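Local atomic coordinates of glucose 1-dehydrogenase (Haloferax mediterranei, PDB entry 2B5W), a protein that catalyses the zinc-dependent oxidation of D-glucose and some other aldose sugars, passing electrons to NADP+ or NAD+ with a preference for NADP+. Residues R101-D105 with V302-H308; L327-P333 with T347-E353. The protein carries 1 engineered substitution. All blocks are in the same frame, centred on the assembly; numbering follows the deposited sequence.

Contact 1: residues R101-D105 with V302-H308. With NAP (NADP nicotinamide-adenine-dinucleotide phosphate), chain I.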
loop_
_atom_site.group_PDB
_atom_site.type_symbol
_atom_site.label_atom_id
_atom_site.label_comp_id
_atom_site.label_asym_id
_atom_site.label_seq_id
_atom_site.Cartn_x
_atom_site.Cartn_y
_atom_site.Cartn_z
ATOM N N ARG A 101 -13.423 12.745 -14.720
ATOM C CA ARG A 101 -13.890 12.001 -13.543
ATOM C C ARG A 101 -13.551 12.737 -12.247
ATOM O O ARG A 101 -13.715 12.173 -11.164
ATOM C CB ARG A 101 -13.230 10.620 -13.494
ATOM C CG ARG A 101 -13.680 9.702 -14.631
ATOM C CD ARG A 101 -12.959 8.353 -14.634
ATOM N NE ARG A 101 -13.393 7.473 -15.729
ATOM C CZ ARG A 101 -12.905 6.242 -15.939
ATOM N NH1 ARG A 101 -11.964 5.727 -15.137
ATOM N NH2 ARG A 101 -13.300 5.440 -16.936
ATOM N N ASP A 102 -13.100 14.002 -12.305
ATOM C CA ASP A 102 -12.850 14.823 -11.100
ATOM C C ASP A 102 -11.789 14.202 -10.220
ATOM O O ASP A 102 -11.890 14.259 -8.980
ATOM C CB ASP A 102 -14.132 15.025 -10.269
ATOM C CG ASP A 102 -15.231 15.647 -11.051
ATOM O OD1 ASP A 102 -15.020 16.734 -11.605
ATOM O OD2 ASP A 102 -16.352 15.107 -11.159
ATOM N N GLN A 103 -10.800 13.567 -10.829
ATOM C CA GLN A 103 -9.649 13.047 -10.069
ATOM C C GLN A 103 -8.334 13.357 -10.775
ATOM O O GLN A 103 -7.498 12.494 -11.029
ATOM C CB GLN A 103 -9.807 11.549 -9.710
ATOM C CG GLN A 103 -10.031 10.612 -10.913
ATOM C CD GLN A 103 -10.187 9.140 -10.521
ATOM O OE1 GLN A 103 -9.845 8.244 -11.296
ATOM N NE2 GLN A 103 -10.700 8.897 -9.321
ATOM N N PRO A 104 -8.104 14.638 -11.085
ATOM C CA PRO A 104 -6.859 14.972 -11.785
ATOM C C PRO A 104 -5.608 14.772 -10.942
ATOM O O PRO A 104 -4.516 14.696 -11.463
ATOM C CB PRO A 104 -7.054 16.444 -12.150
ATOM C CG PRO A 104 -7.945 16.972 -11.179
ATOM C CD PRO A 104 -8.932 15.833 -10.852
ATOM N N ASP A 105 -5.782 14.661 -9.632
ATOM C CA ASP A 105 -4.699 14.391 -8.733
ATOM C C ASP A 105 -4.145 12.970 -8.934
ATOM O O ASP A 105 -3.081 12.648 -8.439
ATOM C CB ASP A 105 -5.190 14.574 -7.294
ATOM C CG ASP A 105 -6.298 13.639 -6.969
ATOM O OD1 ASP A 105 -7.415 13.857 -7.471
ATOM O OD2 ASP A 105 -6.126 12.661 -6.224
ATOM N N VAL A 302 0.473 12.051 -4.359
ATOM C CA VAL A 302 0.859 13.359 -4.888
ATOM C C VAL A 302 -0.358 14.196 -5.145
ATOM O O VAL A 302 -1.437 13.673 -5.498
ATOM C CB VAL A 302 1.783 13.231 -6.100
ATOM C CG1 VAL A 302 1.119 12.515 -7.269
ATOM C CG2 VAL A 302 2.332 14.576 -6.508
ATOM N N ASN A 303 -0.222 15.510 -4.953
ATOM C CA ASN A 303 -1.276 16.452 -5.259
ATOM C C ASN A 303 -2.483 16.209 -4.342
ATOM O O ASN A 303 -2.357 15.557 -3.280
ATOM C CB ASN A 303 -1.553 16.414 -6.790
ATOM C CG ASN A 303 -2.375 17.598 -7.303
ATOM O OD1 ASN A 303 -1.934 18.773 -7.259
ATOM N ND2 ASN A 303 -3.533 17.307 -7.822
ATOM N N SER A 304 -3.632 16.749 -4.706
ATOM C CA SER A 304 -4.855 16.731 -3.913
ATOM C C SER A 304 -5.934 17.361 -4.730
ATOM O O SER A 304 -5.651 18.048 -5.735
ATOM C CB SER A 304 -4.657 17.484 -2.565
ATOM O OG SER A 304 -4.275 18.845 -2.816
ATOM N N HIS A 305 -7.189 17.156 -4.329
ATOM C CA HIS A 305 -8.286 17.733 -5.077
ATOM C C HIS A 305 -9.350 18.304 -4.164
ATOM O O HIS A 305 -9.149 18.458 -2.956
ATOM C CB HIS A 305 -8.874 16.721 -6.078
ATOM C CG HIS A 305 -9.501 17.380 -7.270
ATOM N ND1 HIS A 305 -8.857 18.359 -7.998
ATOM C CD2 HIS A 305 -10.741 17.245 -7.812
ATOM C CE1 HIS A 305 -9.662 18.766 -8.969
ATOM N NE2 HIS A 305 -10.815 18.111 -8.872
ATOM N N VAL A 306 -10.451 18.764 -4.759
ATOM C CA VAL A 306 -11.404 19.621 -4.090
ATOM C C VAL A 306 -11.830 19.090 -2.723
ATOM O O VAL A 306 -11.848 19.851 -1.771
ATOM C CB VAL A 306 -12.612 19.924 -4.982
ATOM C CG1 VAL A 306 -13.727 20.606 -4.201
ATOM C CG2 VAL A 306 -12.177 20.801 -6.159
ATOM N N GLU A 307 -12.187 17.818 -2.615
ATOM C CA GLU A 307 -12.645 17.296 -1.320
ATOM C C GLU A 307 -11.575 17.430 -0.240
ATOM O O GLU A 307 -11.898 17.570 0.939
ATOM C CB GLU A 307 -13.028 15.829 -1.450
ATOM C CG GLU A 307 -14.275 15.585 -2.268
ATOM C CD GLU A 307 -14.631 14.098 -2.353
ATOM O OE1 GLU A 307 -14.080 13.280 -1.556
ATOM O OE2 GLU A 307 -15.459 13.751 -3.227
ATOM N N HIS A 308 -10.317 17.336 -0.643
ATOM C CA HIS A 308 -9.212 17.445 0.312
ATOM C C HIS A 308 -9.020 18.874 0.770
ATOM O O HIS A 308 -8.662 19.124 1.928
ATOM C CB HIS A 308 -7.913 16.936 -0.318
ATOM C CG HIS A 308 -8.023 15.564 -0.877
ATOM N ND1 HIS A 308 -7.815 15.266 -2.211
ATOM C CD2 HIS A 308 -8.410 14.407 -0.281
ATOM C CE1 HIS A 308 -8.042 13.974 -2.396
ATOM N NE2 HIS A 308 -8.397 13.431 -1.239
HETATM P PA NAP I . 11.617 20.580 3.026
HETATM O O1A NAP I . 12.806 20.532 2.192
HETATM O O2A NAP I . 11.320 21.979 3.583
HETATM O O5B NAP I . 11.741 19.604 4.259
HETATM C C5B NAP I . 12.390 18.361 4.226
HETATM C C4B NAP I . 12.927 18.238 5.635
HETATM O O4B NAP I . 13.397 16.919 5.800
HETATM C C3B NAP I . 14.091 19.201 5.939
HETATM O O3B NAP I . 13.827 20.053 7.043
HETATM C C2B NAP I . 15.272 18.266 6.208
HETATM O O2B NAP I . 16.106 18.654 7.287
HETATM C C1B NAP I . 14.593 16.961 6.547
HETATM N N9A NAP I . 15.418 15.825 6.185
HETATM C C8A NAP I . 15.895 15.516 4.933
HETATM N N7A NAP I . 16.626 14.389 5.025
HETATM C C5A NAP I . 16.657 14.001 6.343
HETATM C C6A NAP I . 17.248 12.940 7.036
HETATM N N6A NAP I . 18.050 12.035 6.436
HETATM N N1A NAP I . 17.062 12.832 8.395
HETATM C C2A NAP I . 16.279 13.737 9.081
HETATM N N3A NAP I . 15.690 14.795 8.411
HETATM C C4A NAP I . 15.864 14.909 7.072
HETATM O O3 NAP I . 10.312 20.242 2.177
HETATM P PN NAP I . 8.739 20.305 2.552
HETATM O O1N NAP I . 8.485 19.959 3.980
HETATM O O2N NAP I . 8.061 21.497 1.950
HETATM O O5D NAP I . 8.538 18.999 1.653
HETATM C C5D NAP I . 8.883 17.721 2.150
HETATM C C4D NAP I . 8.952 16.702 1.014
HETATM O O4D NAP I . 7.635 16.552 0.476
HETATM C C3D NAP I . 9.853 17.124 -0.149
HETATM O O3D NAP I . 10.597 16.025 -0.636
HETATM C C2D NAP I . 8.856 17.635 -1.183
HETATM O O2D NAP I . 9.313 17.628 -2.510
HETATM C C1D NAP I . 7.680 16.689 -0.944
HETATM N N1N NAP I . 6.352 17.197 -1.307
HETATM C C2N NAP I . 5.570 16.314 -1.987
HETATM C C3N NAP I . 4.282 16.654 -2.293
HETATM C C7N NAP I . 3.443 15.556 -2.878
HETATM O O7N NAP I . 2.222 16.032 -3.345
HETATM N N7N NAP I . 3.909 14.277 -2.908
HETATM C C4N NAP I . 3.747 17.906 -1.965
HETATM C C5N NAP I . 4.554 18.791 -1.260
HETATM C C6N NAP I . 5.858 18.416 -0.908
HETATM P P2B NAP I . 17.432 19.619 7.064
HETATM O O1X NAP I . 17.062 20.950 6.659
HETATM O O2X NAP I . 18.118 19.558 8.444
HETATM O O3X NAP I . 18.335 18.979 6.004
#

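Contact 2: residues L327-P333 with T347-E353. With K (potassium ion), chain D.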
loop_
_atom_site.group_PDB
_atom_site.type_symbol
_atom_site.label_atom_id
_atom_site.label_comp_id
_atom_site.label_asym_id
_atom_site.label_seq_id
_atom_site.Cartn_x
_atom_site.Cartn_y
_atom_site.Cartn_z
ATOM N N LEU A 327 4.616 28.168 13.206
ATOM C CA LEU A 327 4.891 27.595 11.906
ATOM C C LEU A 327 5.235 28.639 10.863
ATOM O O LEU A 327 6.159 28.442 10.076
ATOM C CB LEU A 327 3.671 26.778 11.433
ATOM C CG LEU A 327 3.859 26.056 10.080
ATOM C CD1 LEU A 327 4.662 24.811 10.242
ATOM C CD2 LEU A 327 2.473 25.754 9.456
ATOM N N VAL A 328 4.454 29.712 10.849
ATOM C CA VAL A 328 4.582 30.779 9.845
ATOM C C VAL A 328 5.590 31.817 10.364
ATOM O O VAL A 328 5.285 32.690 11.190
ATOM C CB VAL A 328 3.225 31.389 9.481
ATOM C CG1 VAL A 328 3.430 32.446 8.387
ATOM C CG2 VAL A 328 2.290 30.309 8.971
ATOM N N THR A 329 6.805 31.668 9.873
ATOM C CA THR A 329 7.919 32.463 10.367
ATOM C C THR A 329 8.051 33.785 9.669
ATOM O O THR A 329 8.732 34.684 10.189
ATOM C CB THR A 329 9.224 31.671 10.323
ATOM O OG1 THR A 329 9.425 31.084 9.050
ATOM C CG2 THR A 329 9.222 30.481 11.287
ATOM N N GLY A 330 7.393 33.951 8.522
ATOM C CA GLY A 330 7.395 35.243 7.858
ATOM C C GLY A 330 6.376 35.379 6.754
ATOM O O GLY A 330 6.333 34.528 5.881
ATOM N N VAL A 331 5.579 36.432 6.808
ATOM C CA VAL A 331 4.736 36.845 5.719
ATOM C C VAL A 331 5.325 38.178 5.245
ATOM O O VAL A 331 5.500 39.110 6.037
ATOM C CB VAL A 331 3.288 36.999 6.122
ATOM C CG1 VAL A 331 2.477 37.394 4.917
ATOM C CG2 VAL A 331 2.747 35.649 6.653
ATOM N N HIS A 332 5.672 38.226 3.976
ATOM C CA HIS A 332 6.416 39.333 3.404
ATOM C C HIS A 332 5.602 40.031 2.369
ATOM O O HIS A 332 5.062 39.405 1.450
ATOM C CB HIS A 332 7.694 38.805 2.804
ATOM C CG HIS A 332 8.588 38.200 3.828
ATOM N ND1 HIS A 332 8.607 36.847 4.107
ATOM C CD2 HIS A 332 9.438 38.780 4.707
ATOM C CE1 HIS A 332 9.467 36.623 5.088
ATOM N NE2 HIS A 332 9.974 37.776 5.477
ATOM N N PRO A 333 5.513 41.352 2.473
ATOM C CA PRO A 333 4.840 42.084 1.420
ATOM C C PRO A 333 5.577 41.971 0.114
ATOM O O PRO A 333 6.796 41.777 0.094
ATOM C CB PRO A 333 4.845 43.530 1.935
ATOM C CG PRO A 333 6.022 43.591 2.851
ATOM C CD PRO A 333 6.049 42.232 3.524
ATOM N N THR A 347 13.794 29.434 9.094
ATOM C CA THR A 347 12.684 29.705 8.179
ATOM C C THR A 347 11.901 28.435 8.092
ATOM O O THR A 347 12.439 27.414 7.740
ATOM C CB THR A 347 13.210 30.112 6.816
ATOM O OG1 THR A 347 14.039 31.286 6.962
ATOM C CG2 THR A 347 12.090 30.571 5.933
ATOM N N ILE A 348 10.637 28.463 8.497
ATOM C CA ILE A 348 9.833 27.246 8.430
ATOM C C ILE A 348 8.825 27.397 7.293
ATOM O O ILE A 348 8.989 26.782 6.256
ATOM C CB ILE A 348 9.175 26.936 9.758
ATOM C CG1 ILE A 348 10.255 26.737 10.826
ATOM C CG2 ILE A 348 8.287 25.680 9.618
ATOM C CD1 ILE A 348 9.715 26.563 12.204
ATOM N N LYS A 349 7.794 28.196 7.495
ATOM C CA LYS A 349 6.843 28.505 6.445
ATOM C C LYS A 349 6.734 30.006 6.213
ATOM O O LYS A 349 6.569 30.751 7.160
ATOM C CB LYS A 349 5.457 27.987 6.828
ATOM C CG LYS A 349 4.411 28.200 5.786
ATOM C CD LYS A 349 4.723 27.281 4.610
ATOM C CE LYS A 349 3.705 27.326 3.552
ATOM N NZ LYS A 349 4.163 26.410 2.486
ATOM N N THR A 350 6.779 30.402 4.950
ATOM C CA THR A 350 6.668 31.801 4.553
ATOM C C THR A 350 5.625 31.962 3.501
ATOM O O THR A 350 5.210 30.992 2.884
ATOM C CB THR A 350 7.969 32.327 3.982
ATOM O OG1 THR A 350 8.307 31.593 2.800
ATOM C CG2 THR A 350 9.159 32.137 4.943
ATOM N N ALA A 351 5.201 33.192 3.312
ATOM C CA ALA A 351 4.303 33.563 2.247
ATOM C C ALA A 351 4.616 34.978 1.806
ATOM O O ALA A 351 5.252 35.724 2.530
ATOM C CB ALA A 351 2.849 33.492 2.699
ATOM N N ILE A 352 4.125 35.328 0.621
ATOM C CA ILE A 352 4.159 36.676 0.084
ATOM C C ILE A 352 2.747 37.225 0.023
ATOM O O ILE A 352 1.849 36.584 -0.500
ATOM C CB ILE A 352 4.769 36.691 -1.318
ATOM C CG1 ILE A 352 6.213 36.159 -1.244
ATOM C CG2 ILE A 352 4.739 38.120 -1.899
ATOM C CD1 ILE A 352 6.812 35.768 -2.581
ATOM N N GLU A 353 2.570 38.430 0.538
ATOM C CA GLU A 353 1.303 39.121 0.538
ATOM C C GLU A 353 1.249 40.093 -0.633
ATOM O O GLU A 353 2.020 41.058 -0.673
ATOM C CB GLU A 353 1.092 39.870 1.847
ATOM C CG GLU A 353 -0.239 40.619 1.899
ATOM C CD GLU A 353 -0.562 41.088 3.272
ATOM O OE1 GLU A 353 -0.097 42.176 3.642
ATOM O OE2 GLU A 353 -1.322 40.380 3.957
HETATM K K K D . 14.030 25.642 6.495
#

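Contact 1: residues R101-D105 with V302-H308
Pro104 presents its CD and CG to one face of the His305 imidazole, the two side chains crossing at about a right angle. CD stands over the middle of the ring, 3.6 Å from the centroid and 11° off the ring normal, a CH-pi contact. CG reaches His305 CE1 at 3.3 Å. The opposite face is covered by CG2 of Val306, offset toward the rim. CG of His305 is anti to the backbone N (chi1 -153°), and this swings the ring onto the proline. The backbone O of Asp102 approaches CD2 of the same ring obliquely.

The Asp105 side chain also crosses that of His305 at about a right angle, yet carboxylate and ring planes are only 15° apart. OD1 meets His305 CB at 3.5 Å. Asp105 CB meets Asn303 ND2 at 3.2 Å. OD2 forms a salt bridge with Lys157, which also binds the O of Val302.

With an alanine at His305, Pro104 is likely to lose the ring it packs on, and a gap would open toward Val306. His305 is the N-cap residue of helix 306-318. Its N donates to His308 ND1 (2.9 Å), in that ring's plane, and His308 NE2 bonds Glu160, which fixes both ring nitrogens. Asn303 N donates to NADP O7N at 3.0 Å. The join thus rests on van der Waals and CH-pi packing, without direct hydrogen bonds, against residues binding the nicotinamide end.

Contact 2: residues L327-P333 with T347-E353
The imidazole of His332 is turned edge-on to strand 349-353. Ala351 O lies at its edge, near the ring plane, 3.9 Å from ND1. CG2 of Thr350 sits at the edge too, near CE1. CG of His332 is anti to its carbonyl carbon (chi1 -63°), and the ring folds back beside Gly330. A CB on Gly330 would clash with CE1. Thr350 and Ile352 share this face of the sheet with His332. Val328, Val331, Lys349, Ala351 and Glu353 are on the other face, where Val331 CG1 meets Glu353 CB at 4.2 Å.

Backbone bonds run the length of the pair. Ala351 N donates to Gly330 O, His332 N to Ala351 O, and Glu353 N to His332 O. At the start of the pair, Lys349 N donates to Leu327 O and Thr329 N to Lys349 O. Between Val328 and Gly330 the register slips by one residue, a beta bulge. Thr329 OG1 accepts a bond from Ile348 N at 2.9 Å and 165°, so this side chain binds backbone beside the bulge. Its CG2 meets Ile348 CB at 3.9 Å.

The side chains of Leu327 and Ile348 cross at about a right angle, CD1 to CG2 3.8 Å. Leu186 touches both residues. Lys349 bends at chi2 (70°), and its NZ forms a salt bridge with the zinc ligand Glu64. Glu353 pairs with Arg34. Thr347 O binds a potassium ion at 2.7 Å, together with Asp344 O.

The motif is a parallel strand pair interrupted by a beta bulge. Strand 349-353 also pairs antiparallel with strand 27-37, and this joins the C-terminal chain to the sheet of the GroES-like catalytic domain of zinc-containing alcohol dehydrogenases.

In the fold
Contact 1 and contact 2 lie on opposite sides of the chain's centre, with centres about 26 Å apart and nearest atoms about 13 Å apart. They share no helix or strand. Contact 1 is mostly buried, whereas contact 2 is only partly so. Contact 1 joins the GroES-like part to the loop after strand 297-300 of the nucleotide-binding part, through side chains and with the second subunit close by. Contact 2 pairs two late strands, in the sheet that also holds strand 27-37, by backbone bonds, and no other chain touches it. Each also borders the active site: Asn303 binds cofactor and substrate, while Lys349 reaches a zinc ligand.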